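Local coordinates for HD superfamily hydrolase (Clostridium acetobutylicum ATCC 824, PDB 3CCG), which probably hydrolyses diadenosine tetraphosphate symmetrically to two ADP, as an HD-domain phosphohydrolase with a two-iron centre, at residues Met28-Arg33 and Tyr127-Ile132; Glu103-Ala108 and Ser120-Ile125. All coordinates share one frame; numbering follows the deposited sequence. Where two conformers were deposited one is given.

Contact 1 of 2, residues Met28-Arg33 and Tyr127-Ile132. With FE (Fe (III) ion), chain C.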
loop_
_atom_site.group_PDB
_atom_site.type_symbol
_atom_site.label_atom_id
_atom_site.label_comp_id
_atom_site.label_asym_id
_atom_site.label_seq_id
_atom_site.Cartn_x
_atom_site.Cartn_y
_atom_site.Cartn_z
HETATM N N MSE A 28 -10.352 23.625 12.905
HETATM C CA MSE A 28 -10.105 23.977 14.281
HETATM C C MSE A 28 -11.315 23.706 15.144
HETATM O O MSE A 28 -11.252 23.045 16.163
HETATM C CB MSE A 28 -9.792 25.455 14.373
HETATM C CG MSE A 28 -9.458 26.003 15.777
HETATM SE SE MSE A 28 -9.305 27.951 15.844
HETATM C CE MSE A 28 -11.254 28.286 15.470
ATOM N N ASP A 29 -12.439 24.267 14.723
ATOM C CA ASP A 29 -13.682 24.087 15.502
ATOM C C ASP A 29 -14.057 22.593 15.630
ATOM O O ASP A 29 -14.520 22.131 16.657
ATOM C CB ASP A 29 -14.843 24.834 14.876
ATOM C CG ASP A 29 -14.752 26.339 15.050
ATOM O OD1 ASP A 29 -14.073 26.826 15.966
ATOM O OD2 ASP A 29 -15.408 26.987 14.215
ATOM N N THR A 30 -13.944 21.872 14.525
ATOM C CA THR A 30 -14.261 20.458 14.520
ATOM C C THR A 30 -13.341 19.653 15.422
ATOM O O THR A 30 -13.772 18.758 16.172
ATOM C CB THR A 30 -14.204 19.893 13.077
ATOM O OG1 THR A 30 -15.147 20.587 12.263
ATOM C CG2 THR A 30 -14.483 18.381 13.057
ATOM N N ALA A 31 -12.044 19.962 15.364
ATOM C CA ALA A 31 -11.055 19.318 16.224
ATOM C C ALA A 31 -11.406 19.562 17.686
ATOM O O ALA A 31 -11.324 18.682 18.497
ATOM C CB ALA A 31 -9.631 19.838 15.929
ATOM N N VAL A 32 -11.812 20.794 18.000
ATOM C CA VAL A 32 -12.184 21.114 19.374
ATOM C C VAL A 32 -13.408 20.322 19.795
ATOM O O VAL A 32 -13.453 19.795 20.910
ATOM C CB VAL A 32 -12.364 22.636 19.530
ATOM C CG1 VAL A 32 -13.038 23.002 20.891
ATOM C CG2 VAL A 32 -11.030 23.339 19.421
ATOM N N ARG A 33 -14.381 20.223 18.892
ATOM C CA ARG A 33 -15.622 19.471 19.181
ATOM C C ARG A 33 -15.294 17.986 19.465
ATOM O O ARG A 33 -15.701 17.364 20.473
ATOM C CB ARG A 33 -16.611 19.620 18.038
ATOM C CG ARG A 33 -17.963 18.936 18.283
ATOM C CD ARG A 33 -18.916 19.127 17.152
ATOM N NE ARG A 33 -18.424 18.570 15.892
ATOM C CZ ARG A 33 -18.476 17.288 15.580
ATOM N NH1 ARG A 33 -18.942 16.408 16.445
ATOM N NH2 ARG A 33 -18.011 16.887 14.403
ATOM N N TYR A 127 -6.668 14.482 11.538
ATOM C CA TYR A 127 -6.853 13.797 10.268
ATOM C C TYR A 127 -8.343 13.757 9.838
ATOM O O TYR A 127 -8.706 14.123 8.716
ATOM C CB TYR A 127 -6.236 12.380 10.325
ATOM C CG TYR A 127 -6.534 11.553 9.086
ATOM C CD1 TYR A 127 -7.751 10.932 8.978
ATOM C CD2 TYR A 127 -5.665 11.504 8.004
ATOM C CE1 TYR A 127 -8.097 10.225 7.879
ATOM C CE2 TYR A 127 -6.013 10.797 6.860
ATOM C CZ TYR A 127 -7.252 10.190 6.806
ATOM O OH TYR A 127 -7.681 9.414 5.722
ATOM N N ILE A 128 -9.205 13.333 10.753
ATOM C CA ILE A 128 -10.611 13.192 10.376
ATOM C C ILE A 128 -11.340 14.532 10.292
ATOM O O ILE A 128 -12.236 14.719 9.462
ATOM C CB ILE A 128 -11.327 12.185 11.313
ATOM C CG1 ILE A 128 -12.494 11.531 10.557
ATOM C CG2 ILE A 128 -11.726 12.820 12.612
ATOM C CD1 ILE A 128 -12.035 10.514 9.459
ATOM N N ALA A 129 -10.901 15.479 11.115
ATOM C CA ALA A 129 -11.523 16.815 11.110
ATOM C C ALA A 129 -11.439 17.454 9.760
ATOM O O ALA A 129 -12.392 18.114 9.321
ATOM C CB ALA A 129 -10.875 17.738 12.171
ATOM N N ASP A 130 -10.345 17.189 9.046
ATOM C CA ASP A 130 -10.196 17.744 7.719
ATOM C C ASP A 130 -11.338 17.299 6.754
ATOM O O ASP A 130 -11.833 18.080 5.948
ATOM C CB ASP A 130 -8.828 17.332 7.182
ATOM C CG ASP A 130 -8.445 18.105 5.956
ATOM O OD1 ASP A 130 -8.672 19.310 5.941
ATOM O OD2 ASP A 130 -7.855 17.506 5.045
ATOM N N TYR A 131 -11.749 16.045 6.893
ATOM C CA TYR A 131 -12.828 15.431 6.101
ATOM C C TYR A 131 -14.246 15.811 6.509
ATOM O O TYR A 131 -15.135 15.867 5.686
ATOM C CB TYR A 131 -12.705 13.890 6.157
ATOM C CG TYR A 131 -11.559 13.366 5.345
ATOM C CD1 TYR A 131 -10.271 13.271 5.875
ATOM C CD2 TYR A 131 -11.746 13.008 4.026
ATOM C CE1 TYR A 131 -9.210 12.820 5.096
ATOM C CE2 TYR A 131 -10.696 12.580 3.249
ATOM C CZ TYR A 131 -9.434 12.474 3.787
ATOM O OH TYR A 131 -8.398 12.027 2.974
ATOM N N ILE A 132 -14.466 16.043 7.790
ATOM C CA ILE A 132 -15.829 16.227 8.266
ATOM C C ILE A 132 -16.208 17.658 8.724
ATOM O O ILE A 132 -17.330 17.867 9.217
ATOM C CB ILE A 132 -16.117 15.215 9.421
ATOM C CG1 ILE A 132 -15.283 15.508 10.664
ATOM C CG2 ILE A 132 -15.920 13.741 8.943
ATOM C CD1 ILE A 132 -15.705 14.822 11.928
HETATM FE FE FE C . -7.056 20.560 5.234
HETATM O O HOH W 1 -18.146 18.349 11.725
HETATM O O HOH W 2 -5.815 19.383 5.292
#
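Thr30 of helix 5-38 faces Ala129 of helix 121-132, and its side chain packs against Ala129 and Ile132. Its CB lies 4.1 Å from Ala129 CB. The methyl CG2 goes further. It is anti to the backbone N (chi1 -60° for OG1), which puts it between the helices, 3.8 Å from Ala129 CB and 3.8 Å from Ile132 CG1. The hydroxyl OG1 takes the other branch and bonds back to the carbonyl of Gly26, one turn earlier in its own helix. Ala31 adds a methyl beside Ala129. The segment axes approach to 8.7 Å at 123°, and the small residues at the crossing suit this close approach. At the margin, Ile132 CD1 meets Arg33 NH2 near the guanidinium plane, at its edge. One water accepts from Arg33 NH2 and donates to Ile132 O, bridging the helices. Arg33 NH1 forms a salt bridge with Asp149. Asp130 follows Ala129 but points away from Thr30. Its OD1 binds iron at 2.2 Å, alongside His23, His52 and Asp53. The contact is thus apolar on one face of helix 121-132, while another face supplies the final aspartate of the HD metal motif.

Contact 2 of 2, residues Glu103-Ala108 and Ser120-Ile125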
loop_
_atom_site.group_PDB
_atom_site.type_symbol
_atom_site.label_atom_id
_atom_site.label_comp_id
_atom_site.label_asym_id
_atom_site.label_seq_id
_atom_site.Cartn_x
_atom_site.Cartn_y
_atom_site.Cartn_z
ATOM N N GLU A 103 5.069 18.168 20.830
ATOM C CA GLU A 103 5.363 17.051 19.921
ATOM C C GLU A 103 4.121 16.444 19.282
ATOM O O GLU A 103 4.134 16.079 18.082
ATOM C CB GLU A 103 6.172 15.956 20.632
ATOM C CG GLU A 103 6.379 14.739 19.774
ATOM N N ASP A 104 3.055 16.321 20.064
ATOM C CA ASP A 104 1.803 15.714 19.599
ATOM C C ASP A 104 1.182 16.628 18.530
ATOM O O ASP A 104 0.765 16.156 17.484
ATOM C CB ASP A 104 0.850 15.533 20.781
ATOM C CG ASP A 104 -0.260 14.574 20.530
ATOM O OD1 ASP A 104 -0.255 13.782 19.541
ATOM O OD2 ASP A 104 -1.193 14.567 21.368
ATOM N N VAL A 105 1.111 17.924 18.801
ATOM C CA VAL A 105 0.603 18.890 17.792
ATOM C C VAL A 105 1.410 18.779 16.529
ATOM O O VAL A 105 0.838 18.714 15.436
ATOM C CB VAL A 105 0.642 20.303 18.320
ATOM C CG1 VAL A 105 0.392 21.387 17.247
ATOM C CG2 VAL A 105 -0.357 20.463 19.477
ATOM N N LEU A 106 2.724 18.764 16.632
ATOM C CA LEU A 106 3.543 18.701 15.420
ATOM C C LEU A 106 3.258 17.392 14.646
ATOM O O LEU A 106 3.177 17.413 13.406
ATOM C CB LEU A 106 5.022 18.849 15.782
ATOM C CG LEU A 106 5.393 20.196 16.359
ATOM C CD1 LEU A 106 6.879 20.136 16.825
ATOM C CD2 LEU A 106 5.141 21.344 15.377
ATOM N N ASN A 107 3.160 16.259 15.341
ATOM C CA ASN A 107 2.827 15.010 14.663
ATOM C C ASN A 107 1.447 15.088 13.955
ATOM O O ASN A 107 1.259 14.590 12.827
ATOM C CB ASN A 107 2.795 13.806 15.618
ATOM C CG ASN A 107 4.180 13.373 16.039
ATOM O OD1 ASN A 107 5.156 13.604 15.326
ATOM N ND2 ASN A 107 4.275 12.756 17.231
ATOM N N ALA A 108 0.459 15.662 14.634
ATOM C CA ALA A 108 -0.881 15.758 14.086
ATOM C C ALA A 108 -0.851 16.561 12.768
ATOM O O ALA A 108 -1.547 16.241 11.826
ATOM C CB ALA A 108 -1.803 16.390 15.096
ATOM N N SER A 120 -1.676 9.008 17.539
ATOM C CA SER A 120 -2.240 9.466 18.782
ATOM C C SER A 120 -3.695 9.871 18.547
ATOM O O SER A 120 -4.149 10.123 17.425
ATOM C CB SER A 120 -1.438 10.657 19.315
ATOM O OG SER A 120 -1.763 11.837 18.576
ATOM N N LEU A 121 -4.417 10.021 19.652
ATOM C CA LEU A 121 -5.759 10.494 19.607
ATOM C C LEU A 121 -5.803 11.861 18.881
ATOM O O LEU A 121 -6.680 12.065 18.032
ATOM C CB LEU A 121 -6.312 10.586 21.032
ATOM C CG LEU A 121 -7.694 11.204 21.116
ATOM C CD1 LEU A 121 -8.756 10.507 20.250
ATOM C CD2 LEU A 121 -8.115 11.297 22.597
ATOM N N LEU A 122 -4.855 12.761 19.180
ATOM C CA LEU A 122 -4.843 14.100 18.531
ATOM C C LEU A 122 -4.612 13.946 17.017
ATOM O O LEU A 122 -5.287 14.580 16.225
ATOM C CB LEU A 122 -3.817 15.010 19.150
ATOM C CG LEU A 122 -3.720 16.426 18.546
ATOM C CD1 LEU A 122 -5.066 17.182 18.854
ATOM C CD2 LEU A 122 -2.460 17.124 19.081
ATOM N N GLU A 123 -3.671 13.088 16.640
ATOM C CA GLU A 123 -3.413 12.865 15.220
ATOM C C GLU A 123 -4.678 12.395 14.495
ATOM O O GLU A 123 -5.003 12.861 13.403
ATOM C CB GLU A 123 -2.329 11.815 15.034
ATOM C CG GLU A 123 -0.945 12.222 15.345
ATOM C CD GLU A 123 0.035 11.074 15.253
ATOM O OE1 GLU A 123 0.221 10.596 14.105
ATOM O OE2 GLU A 123 0.572 10.624 16.292
ATOM N N LYS A 124 -5.432 11.470 15.125
ATOM C CA LYS A 124 -6.642 10.962 14.543
ATOM C C LYS A 124 -7.717 12.071 14.358
ATOM O O LYS A 124 -8.408 12.152 13.369
ATOM C CB LYS A 124 -7.224 9.802 15.329
ATOM C CG LYS A 124 -6.281 8.627 15.458
ATOM C CD LYS A 124 -6.912 7.495 16.256
ATOM C CE LYS A 124 -5.972 6.299 16.324
ATOM N NZ LYS A 124 -6.505 5.223 17.242
ATOM N N ILE A 125 -7.879 12.860 15.436
ATOM C CA ILE A 125 -8.842 13.962 15.441
ATOM C C ILE A 125 -8.546 14.966 14.289
ATOM O O ILE A 125 -9.461 15.395 13.552
ATOM C CB ILE A 125 -8.836 14.651 16.816
ATOM C CG1 ILE A 125 -9.505 13.737 17.849
ATOM C CG2 ILE A 125 -9.569 15.967 16.719
ATOM C CD1 ILE A 125 -9.506 14.267 19.306
HETATM O O HOH W 3 -3.120 12.683 21.626
HETATM O O HOH W 4 1.583 12.173 18.342
HETATM O O HOH W 5 -2.749 13.677 11.741
#
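Asp104 and Ser120 make the direct polar link between helix 103-110 and the start of helix 121-132. Ser120 OG donates to Asp104 OD1 over 2.6 Å. Asp104 OD1 receives it on its syn lone pair, the side of the other oxygen. With chi1 at -162°, the carboxylate swings away from its own backbone N and across to the serine. Ser120 is also the N-cap of helix 121-132. Its OG accepts from Glu123 N at 3.0 Å, and Glu123 OE2 accepts from Ser120 N at 3.0 Å in return. This is a capping box. The second bond is nearly straight, at 171°, but the N-H comes from above the carboxylate plane.

The tight part lies beside this network. Asp104 OD2 comes within 3.5 Å of Leu122 CB. Leu122 CG packs on Ala108 CB at 3.9 Å, and its CD2 meets Val105 CG2 at 4.0 Å. Leu122 also touches Lys44 and Ala45 of helix 42-51. Glu123 CG rests against Ala108 CA.

The other side is watery. One water joins Asp104 OD1, Asn107 ND2 and Glu123 OE2. Another runs from Asp104 OD2 to Leu122 N, and a third ties Ala108 O to Glu123 O. Asn107 OD1 accepts from Arg91.

Asp104 OD1 and Glu123 OE2 are 4.6 Å apart, and both accept from the first of these waters. Salt bridges from Asp104 to Lys44 and from Glu123 to Arg116 probably offset their like charges. The capping box orders the helix start, and the Ser120-Asp104 bond and the bridging waters tie it to helix 103-110.

Overall arrangement
Helix 121-132 belongs to both contacts. Contact 2 holds its N-terminal end against helix 103-110, and contact 1 holds its C-terminal end against helix 5-38. The centres are about 12 Å apart, but the contacts touch, with Ala31 O 3.7 Å from Ile125 CG2. All four segments lie in the HD domain. Contact 1 includes the iron ligand Asp130. Contact 2 supplies no ligand, but the side chain of Ala108 lies about 6 Å from that of His112, which binds the second iron, and about 7 Å from that of His52 at the first. Helix 121-132, held by both contacts, thus runs beside the two-iron centre.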